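PDB 3PM6: putative fructose-bisphosphate aldolase from Coccidioides immitis, which belongs to the class II fructose-bisphosphate aldolase family and folds as a zinc-binding TIM barrel that assembles with a second copy of itself. Local coordinates for residues A[33-38]-A[57-62]; A[209-214]-A[238-243]. One frame throughout, in Å; residues are numbered along the deposited sequence.

Interaction 1 of 2, residues A[33-38]-A[57-62]; sequences CVYNLE and LLFPWA
At the C-terminal ends of the first two parallel strands of the TIM barrel, 29-33 and 54-58, Cys33 pairs with Leu57 in a parallel bridge, their CA atoms 4.3 Å apart. The N-H of Val34 gives Leu57 O a nearly straight hydrogen bond of 3.0 Å (166° at the hydrogen). Beyond it the chains diverge, and a water takes over: it donates to Val34 O, accepts from Phe59 N, and so carries the backbone link past the last direct bond. These strands, with helix 37-49 between them, form a beta-alpha-beta unit, and the residues that follow its two strands meet here through aromatic side chains. The Phe59 ring touches both Cys33, through CZ, and Tyr35, through CD2 and CE2. Cys33 SG lies 4.6 Å from the Phe59 ring centroid in an oblique sulfur-aromatic contact, while Phe59 CE2 comes within 3.4 Å of Tyr35 OH, which meets the Phe59 ring at its edge. The Tyr35 and Phe59 rings are inclined at 51°, neither stacked nor perpendicular. With Trp61 CG anti to the backbone N (chi1 171°), the indole reaches toward 33-38 and sets the edge of its six-membered ring against the backbone carbonyl of Tyr35, CZ3 lying 3.4 Å from Tyr35 O. Asp159 O and Asn251 ND2 both hydrogen-bond Tyr35 OH, and the indole NE1 of Trp61 bonds Glu276 of the second subunit.

Interaction 2 of 2, residues A[209-214]-A[238-243]; sequences ERLQRI and EKCIER
Arg243, Leu211 and Gln212 account for most of the surface buried where helix 208-218 meets the C-terminal end of helix 234-242, and no hydrogen bond crosses between the two segments. Leu211 supplies the apolar part. Its CG is anti to the backbone N (chi1 -177°), which extends the side chain from its helix and brings CD2 within 3.7 Å of Arg243 CB. The same methyl lies 3.9 Å from Cys240 CA, so a single branch of the leucine touches two residues one helical turn apart.

Gln212 packs beside the aliphatic stem of Arg243, the two side chains crossing at about a right angle; its CB is 4.0 Å from Arg243 CG. The CA atoms of this pair, 5.2 Å apart, are the nearest CA atoms of the two segments. Arg243 runs extended from CG to NE, then turns its guanidinium back toward the helix it follows. There NH1 donates to Lys239 O over 3.0 Å, with an angle of 161° at the hydrogen. The acceptor lies in the guanidinium plane, whereas the donor stands 27° from the carbonyl plane. This bond occupies a carbonyl in the last turn of the helix and restrains the guanidinium, while CB and CG remain against Leu211 and Gln212.

Tyr208, at the start of helix 208-218, touches Lys239, Cys240 and Arg243, and Phe192 packs on Leu211 from a loop. The contact thus joins two successive helices outside the barrel, with strand 223-226 between them in sequence and strand 245-250 following the second.

Overall arrangement
Interactions 1 and 2 lie on opposite sides of the chain's centre, their own centres 29 Å apart and their nearest atoms about 15 Å apart, so they do not touch. They follow one another along the chain: interaction 1 joins the first two strands of the eight-stranded barrel and their loops, whereas interaction 2 joins the helices that precede and follow its seventh strand in sequence. The zinc ion, bound by His91, His196 and His227, is about 6 Å from the side chain of Phe59 in interaction 1 but about 13 Å from that of Cys240 in interaction 2. Interaction 1 also reaches the second subunit, while no other protein chain of the assembly touches the segments of interaction 2.

Interaction 1 of 2, residues A[33-38]-A[57-62]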
ATOM      1  N   CYS A  33      -0.104  13.046   6.145  1.00 13.57           N
ATOM      2  CA  CYS A  33       0.926  12.465   5.329  1.00 14.90           C
ATOM      3  C   CYS A  33       1.194  11.052   5.717  1.00 15.63           C
ATOM      4  O   CYS A  33       1.395  10.737   6.907  1.00 16.86           O
ATOM      5  CB  CYS A  33       2.241  13.246   5.477  1.00 14.87           C
ATOM      6  SG  CYS A  33       2.027  14.947   5.021  0.96 16.54           S
ATOM      7  N   VAL A  34       1.276  10.194   4.715  1.00 15.83           N
ATOM      8  CA  VAL A  34       1.624   8.790   4.962  1.00 15.29           C
ATOM      9  C   VAL A  34       2.601   8.309   3.921  1.00 15.39           C
ATOM     10  O   VAL A  34       2.715   8.939   2.860  1.00 14.73           O
ATOM     11  CB  VAL A  34       0.386   7.869   4.908  1.00 15.90           C
ATOM     12  CG1 VAL A  34      -0.565   8.138   6.072  1.00 14.84           C
ATOM     13  CG2 VAL A  34      -0.315   7.971   3.579  1.00 16.14           C
ATOM     14  N   TYR A  35       3.273   7.184   4.220  1.00 15.21           N
ATOM     15  CA  TYR A  35       4.334   6.601   3.383  1.00 16.16           C
ATOM     16  C   TYR A  35       4.049   5.157   3.023  1.00 16.52           C
ATOM     17  O   TYR A  35       4.870   4.504   2.352  1.00 16.85           O
ATOM     18  CB  TYR A  35       5.673   6.573   4.127  1.00 16.90           C
ATOM     19  CG  TYR A  35       6.197   7.918   4.534  1.00 17.35           C
ATOM     20  CD1 TYR A  35       6.994   8.681   3.674  1.00 16.77           C
ATOM     21  CD2 TYR A  35       5.899   8.425   5.792  1.00 17.69           C
ATOM     22  CE1 TYR A  35       7.492   9.932   4.096  1.00 17.80           C
ATOM     23  CE2 TYR A  35       6.369   9.640   6.199  1.00 18.98           C
ATOM     24  CZ  TYR A  35       7.173  10.383   5.368  1.00 17.65           C
ATOM     25  OH  TYR A  35       7.578  11.603   5.852  1.00 18.66           O
ATOM     26  N   ASN A  36       2.912   4.654   3.494  1.00 15.74           N
ATOM     27  CA  ASN A  36       2.671   3.243   3.485  1.00 16.86           C
ATOM     28  C   ASN A  36       1.199   2.884   3.716  1.00 17.07           C
ATOM     29  O   ASN A  36       0.359   3.718   4.131  1.00 16.33           O
ATOM     30  CB  ASN A  36       3.588   2.546   4.513  1.00 17.40           C
ATOM     31  CG  ASN A  36       3.525   3.193   5.888  1.00 18.34           C
ATOM     32  OD1 ASN A  36       2.442   3.434   6.434  1.00 20.73           O
ATOM     33  ND2 ASN A  36       4.689   3.498   6.441  1.00 17.46           N
ATOM     34  N   LEU A  37       0.891   1.642   3.392  1.00 17.41           N
ATOM     35  CA  LEU A  37      -0.453   1.106   3.556  1.00 18.19           C
ATOM     36  C   LEU A  37      -0.907   1.136   5.014  1.00 18.02           C
ATOM     37  O   LEU A  37      -2.068   1.372   5.265  1.00 19.35           O
ATOM     38  CB  LEU A  37      -0.517  -0.334   3.009  1.00 18.75           C
ATOM     39  CG  LEU A  37      -1.723  -1.254   3.218  1.00 21.24           C
ATOM     40  CD1 LEU A  37      -3.024  -0.597   2.877  1.00 24.80           C
ATOM     41  CD2 LEU A  37      -1.552  -2.467   2.336  1.00 26.27           C
ATOM     42  N   GLU A  38      -0.008   0.914   5.970  1.00 18.08           N
ATOM     43  CA  GLU A  38      -0.395   1.041   7.361  1.00 19.31           C
ATOM     44  C   GLU A  38      -0.967   2.441   7.655  1.00 18.18           C
ATOM     45  O   GLU A  38      -1.937   2.581   8.391  1.00 18.54           O
ATOM     46  CB  GLU A  38       0.771   0.733   8.313  1.00 19.69           C
ATOM     47  CG  GLU A  38       1.276  -0.698   8.238  1.00 23.11           C
ATOM     48  CD  GLU A  38       2.495  -0.866   7.328  1.00 26.32           C
ATOM     49  OE1 GLU A  38       2.550  -0.218   6.260  1.00 27.97           O
ATOM     50  OE2 GLU A  38       3.387  -1.665   7.677  1.00 27.52           O
ATOM     51  N   LEU A  57      -2.370  12.265   2.375  1.00 13.60           N
ATOM     52  CA  LEU A  57      -1.322  12.964   1.643  1.00 13.24           C
ATOM     53  C   LEU A  57      -0.184  12.040   1.258  1.00 12.95           C
ATOM     54  O   LEU A  57       0.316  11.301   2.089  1.00 13.80           O
ATOM     55  CB  LEU A  57      -0.797  14.167   2.452  1.00 12.70           C
ATOM     56  CG  LEU A  57      -1.630  15.440   2.292  1.00 12.69           C
ATOM     57  CD1 LEU A  57      -3.126  15.178   2.711  1.00 12.19           C
ATOM     58  CD2 LEU A  57      -1.052  16.560   3.134  1.00  8.40           C
ATOM     59  N   LEU A  58       0.228  12.064  -0.005  1.00 13.49           N
ATOM     60  CA  LEU A  58       1.415  11.323  -0.415  1.00 14.14           C
ATOM     61  C   LEU A  58       2.481  12.326  -0.855  1.00 15.04           C
ATOM     62  O   LEU A  58       2.132  13.422  -1.292  1.00 13.61           O
ATOM     63  CB  LEU A  58       1.075  10.346  -1.550  1.00 14.76           C
ATOM     64  CG  LEU A  58       0.186   9.141  -1.180  1.00 12.62           C
ATOM     65  CD1 LEU A  58      -0.208   8.476  -2.479  1.00 12.08           C
ATOM     66  CD2 LEU A  58       0.949   8.116  -0.269  1.00 10.79           C
ATOM     67  N   PHE A  59       3.773  11.969  -0.719  1.00 15.38           N
ATOM     68  CA  PHE A  59       4.860  12.809  -1.234  1.00 15.14           C
ATOM     69  C   PHE A  59       5.234  12.334  -2.634  1.00 16.42           C
ATOM     70  O   PHE A  59       4.807  11.234  -3.047  1.00 17.18           O
ATOM     71  CB  PHE A  59       6.090  12.777  -0.312  1.00 14.93           C
ATOM     72  CG  PHE A  59       5.839  13.355   1.039  1.00 15.40           C
ATOM     73  CD1 PHE A  59       5.370  14.669   1.190  1.00 16.44           C
ATOM     74  CD2 PHE A  59       6.044  12.600   2.173  1.00 15.08           C
ATOM     75  CE1 PHE A  59       5.111  15.193   2.451  1.00 15.58           C
ATOM     76  CE2 PHE A  59       5.797  13.154   3.444  1.00 14.33           C
ATOM     77  CZ  PHE A  59       5.339  14.443   3.566  1.00 13.24           C
ATOM     78  N   PRO A  60       6.011  13.151  -3.399  1.00 16.56           N
ATOM     79  CA  PRO A  60       6.468  12.638  -4.697  1.00 17.53           C
ATOM     80  C   PRO A  60       7.214  11.314  -4.584  1.00 18.34           C
ATOM     81  O   PRO A  60       7.218  10.505  -5.525  1.00 18.62           O
ATOM     82  CB  PRO A  60       7.420  13.760  -5.204  1.00 17.97           C
ATOM     83  CG  PRO A  60       6.817  15.030  -4.655  1.00 16.83           C
ATOM     84  CD  PRO A  60       6.020  14.627  -3.370  1.00 15.81           C
ATOM     85  N   TRP A  61       7.862  11.114  -3.445  1.00 19.09           N
ATOM     86  CA  TRP A  61       8.527   9.850  -3.142  1.00 20.24           C
ATOM     87  C   TRP A  61       7.643   8.616  -3.345  1.00 20.62           C
ATOM     88  O   TRP A  61       8.162   7.550  -3.676  1.00 20.66           O
ATOM     89  CB  TRP A  61       9.055   9.832  -1.698  1.00 20.55           C
ATOM     90  CG  TRP A  61       9.554   8.473  -1.309  1.00 21.10           C
ATOM     91  CD1 TRP A  61      10.799   7.957  -1.548  1.00 22.27           C
ATOM     92  CD2 TRP A  61       8.806   7.432  -0.652  1.00 20.63           C
ATOM     93  NE1 TRP A  61      10.879   6.662  -1.068  1.00 21.31           N
ATOM     94  CE2 TRP A  61       9.674   6.313  -0.518  1.00 20.35           C
ATOM     95  CE3 TRP A  61       7.496   7.344  -0.147  1.00 17.73           C
ATOM     96  CZ2 TRP A  61       9.272   5.113   0.106  1.00 19.95           C
ATOM     97  CZ3 TRP A  61       7.091   6.156   0.456  1.00 18.66           C
ATOM     98  CH2 TRP A  61       7.983   5.053   0.584  1.00 17.91           C
ATOM     99  N   ALA A  62       6.338   8.740  -3.105  1.00 20.32           N
ATOM    100  CA  ALA A  62       5.456   7.607  -3.249  1.00 21.07           C
ATOM    101  C   ALA A  62       5.376   7.149  -4.709  1.00 21.65           C
ATOM    102  O   ALA A  62       5.274   5.956  -4.999  1.00 21.22           O
ATOM    103  CB  ALA A  62       4.066   7.928  -2.697  1.00 20.68           C
TER
HETATM  104  O   HOH W   1       4.556   9.559   0.662  1.00 19.53           O

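Interaction 2 of 2, residues A[209-214]-A[238-243]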
ATOM      1  N   GLU A 209      -1.551  37.658  13.735  1.00 26.26           N
ATOM      2  CA  GLU A 209      -1.964  38.909  13.091  1.00 27.88           C
ATOM      3  C   GLU A 209      -1.744  38.846  11.577  1.00 26.65           C
ATOM      4  O   GLU A 209      -2.652  39.158  10.809  1.00 26.47           O
ATOM      5  CB  GLU A 209      -1.253  40.121  13.720  1.00 28.18           C
ATOM      6  CG  GLU A 209      -1.875  40.514  15.073  1.00 33.32           C
ATOM      7  CD  GLU A 209      -1.047  41.554  15.826  1.00 39.52           C
ATOM      8  OE1 GLU A 209      -0.123  42.147  15.209  1.00 43.03           O
ATOM      9  OE2 GLU A 209      -1.325  41.793  17.029  1.00 41.91           O
ATOM     10  N   ARG A 210      -0.547  38.415  11.164  1.00 26.16           N
ATOM     11  CA  ARG A 210      -0.236  38.199   9.756  1.00 25.21           C
ATOM     12  C   ARG A 210      -1.286  37.255   9.151  1.00 24.99           C
ATOM     13  O   ARG A 210      -1.878  37.548   8.109  1.00 25.18           O
ATOM     14  CB  ARG A 210       1.166  37.595   9.618  1.00 25.17           C
ATOM     15  CG  ARG A 210       1.624  37.340   8.191  1.00 24.06           C
ATOM     16  CD  ARG A 210       3.056  36.789   8.180  1.00 22.96           C
ATOM     17  NE  ARG A 210       4.026  37.793   8.616  1.00 21.38           N
ATOM     18  CZ  ARG A 210       4.566  38.722   7.816  1.00 22.19           C
ATOM     19  NH1 ARG A 210       4.234  38.770   6.525  1.00 19.81           N
ATOM     20  NH2 ARG A 210       5.448  39.599   8.310  1.00 15.86           N
ATOM     21  N   LEU A 211      -1.543  36.148   9.842  1.00 23.32           N
ATOM     22  CA  LEU A 211      -2.518  35.177   9.387  1.00 22.39           C
ATOM     23  C   LEU A 211      -3.894  35.798   9.150  1.00 22.74           C
ATOM     24  O   LEU A 211      -4.446  35.614   8.080  1.00 22.73           O
ATOM     25  CB  LEU A 211      -2.609  33.994  10.368  1.00 20.61           C
ATOM     26  CG  LEU A 211      -3.555  32.893   9.942  1.00 18.19           C
ATOM     27  CD1 LEU A 211      -3.098  32.362   8.562  1.00 15.44           C
ATOM     28  CD2 LEU A 211      -3.628  31.769  11.025  1.00 13.32           C
ATOM     29  N   GLN A 212      -4.444  36.539  10.128  1.00 24.28           N
ATOM     30  CA  GLN A 212      -5.788  37.164   9.955  1.00 24.95           C
ATOM     31  C   GLN A 212      -5.765  38.158   8.784  1.00 24.52           C
ATOM     32  O   GLN A 212      -6.681  38.148   7.977  1.00 24.74           O
ATOM     33  CB  GLN A 212      -6.380  37.742  11.276  1.00 25.74           C
ATOM     34  CG  GLN A 212      -7.845  38.405  11.241  1.00 29.43           C
ATOM     35  CD  GLN A 212      -9.023  37.571  10.564  1.00 31.38           C
ATOM     36  OE1 GLN A 212      -9.590  38.010   9.570  1.00 38.99           O
ATOM     37  NE2 GLN A 212      -9.396  36.449  11.123  1.00 25.21           N
ATOM     38  N   ARG A 213      -4.689  38.938   8.655  1.00 24.25           N
ATOM     39  CA  ARG A 213      -4.507  39.875   7.522  1.00 25.46           C
ATOM     40  C   ARG A 213      -4.611  39.161   6.171  1.00 24.40           C
ATOM     41  O   ARG A 213      -5.269  39.651   5.246  1.00 24.93           O
ATOM     42  CB  ARG A 213      -3.151  40.618   7.610  1.00 25.80           C
ATOM     43  CG  ARG A 213      -3.218  41.930   8.337  1.00 30.30           C
ATOM     44  CD  ARG A 213      -1.869  42.573   8.543  1.00 35.59           C
ATOM     45  NE  ARG A 213      -1.831  43.097   9.902  1.00 42.83           N
ATOM     46  CZ  ARG A 213      -0.927  42.761  10.815  1.00 44.44           C
ATOM     47  NH1 ARG A 213       0.065  41.942  10.476  1.00 44.38           N
ATOM     48  NH2 ARG A 213      -0.995  43.282  12.045  1.00 43.82           N
ATOM     49  N   ILE A 214      -3.967  38.002   6.080  1.00 23.04           N
ATOM     50  CA  ILE A 214      -4.098  37.109   4.922  1.00 23.18           C
ATOM     51  C   ILE A 214      -5.532  36.643   4.718  1.00 23.68           C
ATOM     52  O   ILE A 214      -6.085  36.738   3.622  1.00 23.58           O
ATOM     53  CB  ILE A 214      -3.133  35.905   5.057  1.00 23.19           C
ATOM     54  CG1 ILE A 214      -1.679  36.409   5.116  1.00 21.49           C
ATOM     55  CG2 ILE A 214      -3.368  34.847   3.928  1.00 20.80           C
ATOM     56  CD1 ILE A 214      -0.722  35.415   5.651  1.00 22.31           C
ATOM     57  N   GLU A 238      -7.028  26.018  17.406  1.00 19.58           N
ATOM     58  CA  GLU A 238      -8.208  26.878  17.509  1.00 21.52           C
ATOM     59  C   GLU A 238      -7.895  28.290  16.983  1.00 21.39           C
ATOM     60  O   GLU A 238      -8.657  28.833  16.206  1.00 22.32           O
ATOM     61  CB  GLU A 238      -8.787  26.934  18.949  1.00 22.76           C
ATOM     62  CG  GLU A 238      -9.440  25.624  19.505  1.00 26.08           C
ATOM     63  CD  GLU A 238     -10.439  24.956  18.524  1.00 34.10           C
ATOM     64  OE1 GLU A 238     -11.037  25.669  17.673  1.00 34.58           O
ATOM     65  OE2 GLU A 238     -10.630  23.706  18.594  1.00 36.32           O
ATOM     66  N   LYS A 239      -6.757  28.853  17.375  1.00 21.33           N
ATOM     67  CA  LYS A 239      -6.346  30.180  16.921  1.00 21.32           C
ATOM     68  C   LYS A 239      -6.238  30.244  15.389  1.00 21.00           C
ATOM     69  O   LYS A 239      -6.709  31.192  14.790  1.00 20.84           O
ATOM     70  CB  LYS A 239      -5.026  30.590  17.591  1.00 20.81           C
ATOM     71  CG  LYS A 239      -5.188  31.005  19.057  1.00 20.69           C
ATOM     72  CD  LYS A 239      -3.866  31.276  19.762  1.00 21.31           C
ATOM     73  CE  LYS A 239      -4.175  31.639  21.222  1.00 26.45           C
ATOM     74  NZ  LYS A 239      -3.145  31.231  22.220  1.00 27.40           N
ATOM     75  N   CYS A 240      -5.649  29.214  14.778  1.00 20.52           N
ATOM     76  CA  CYS A 240      -5.477  29.148  13.318  1.00 20.23           C
ATOM     77  C   CYS A 240      -6.789  28.994  12.574  1.00 20.82           C
ATOM     78  O   CYS A 240      -7.027  29.705  11.613  1.00 20.45           O
ATOM     79  CB  CYS A 240      -4.522  28.015  12.919  1.00 19.39           C
ATOM     80  SG  CYS A 240      -2.837  28.229  13.527  1.00 17.15           S
ATOM     81  N   ILE A 241      -7.632  28.069  13.024  1.00 21.44           N
ATOM     82  CA  ILE A 241      -8.946  27.831  12.420  1.00 22.39           C
ATOM     83  C   ILE A 241      -9.879  29.063  12.482  1.00 24.05           C
ATOM     84  O   ILE A 241     -10.618  29.342  11.523  1.00 24.40           O
ATOM     85  CB  ILE A 241      -9.628  26.628  13.099  1.00 22.83           C
ATOM     86  CG1 ILE A 241      -8.789  25.347  12.846  1.00 22.29           C
ATOM     87  CG2 ILE A 241     -11.077  26.514  12.651  1.00 21.77           C
ATOM     88  CD1 ILE A 241      -9.102  24.182  13.776  1.00 22.55           C
ATOM     89  N   GLU A 242      -9.845  29.786  13.605  1.00 24.82           N
ATOM     90  CA  GLU A 242     -10.578  31.043  13.750  1.00 26.77           C
ATOM     91  C   GLU A 242     -10.012  32.060  12.755  1.00 25.74           C
ATOM     92  O   GLU A 242     -10.714  32.960  12.352  1.00 26.16           O
ATOM     93  CB  GLU A 242     -10.493  31.571  15.197  1.00 28.23           C
ATOM     94  CG  GLU A 242     -10.903  33.066  15.391  1.00 35.64           C
ATOM     95  CD  GLU A 242     -12.423  33.308  15.441  1.00 44.93           C
ATOM     96  OE1 GLU A 242     -12.927  33.712  16.519  1.00 48.81           O
ATOM     97  OE2 GLU A 242     -13.121  33.104  14.414  1.00 48.82           O
ATOM     98  N   ARG A 243      -8.753  31.895  12.341  1.00 24.01           N
ATOM     99  CA  ARG A 243      -8.200  32.766  11.305  1.00 23.27           C
ATOM    100  C   ARG A 243      -8.160  32.160   9.898  1.00 21.87           C
ATOM    101  O   ARG A 243      -7.340  32.544   9.081  1.00 21.94           O
ATOM    102  CB  ARG A 243      -6.862  33.346  11.740  1.00 22.30           C
ATOM    103  CG  ARG A 243      -7.016  34.178  13.024  1.00 26.07           C
ATOM    104  CD  ARG A 243      -5.696  34.354  13.748  1.00 27.85           C
ATOM    105  NE  ARG A 243      -5.811  35.312  14.838  1.00 28.33           N
ATOM    106  CZ  ARG A 243      -6.281  35.019  16.050  1.00 30.09           C
ATOM    107  NH1 ARG A 243      -6.692  33.783  16.354  1.00 26.30           N
ATOM    108  NH2 ARG A 243      -6.333  35.973  16.968  1.00 30.72           N
TER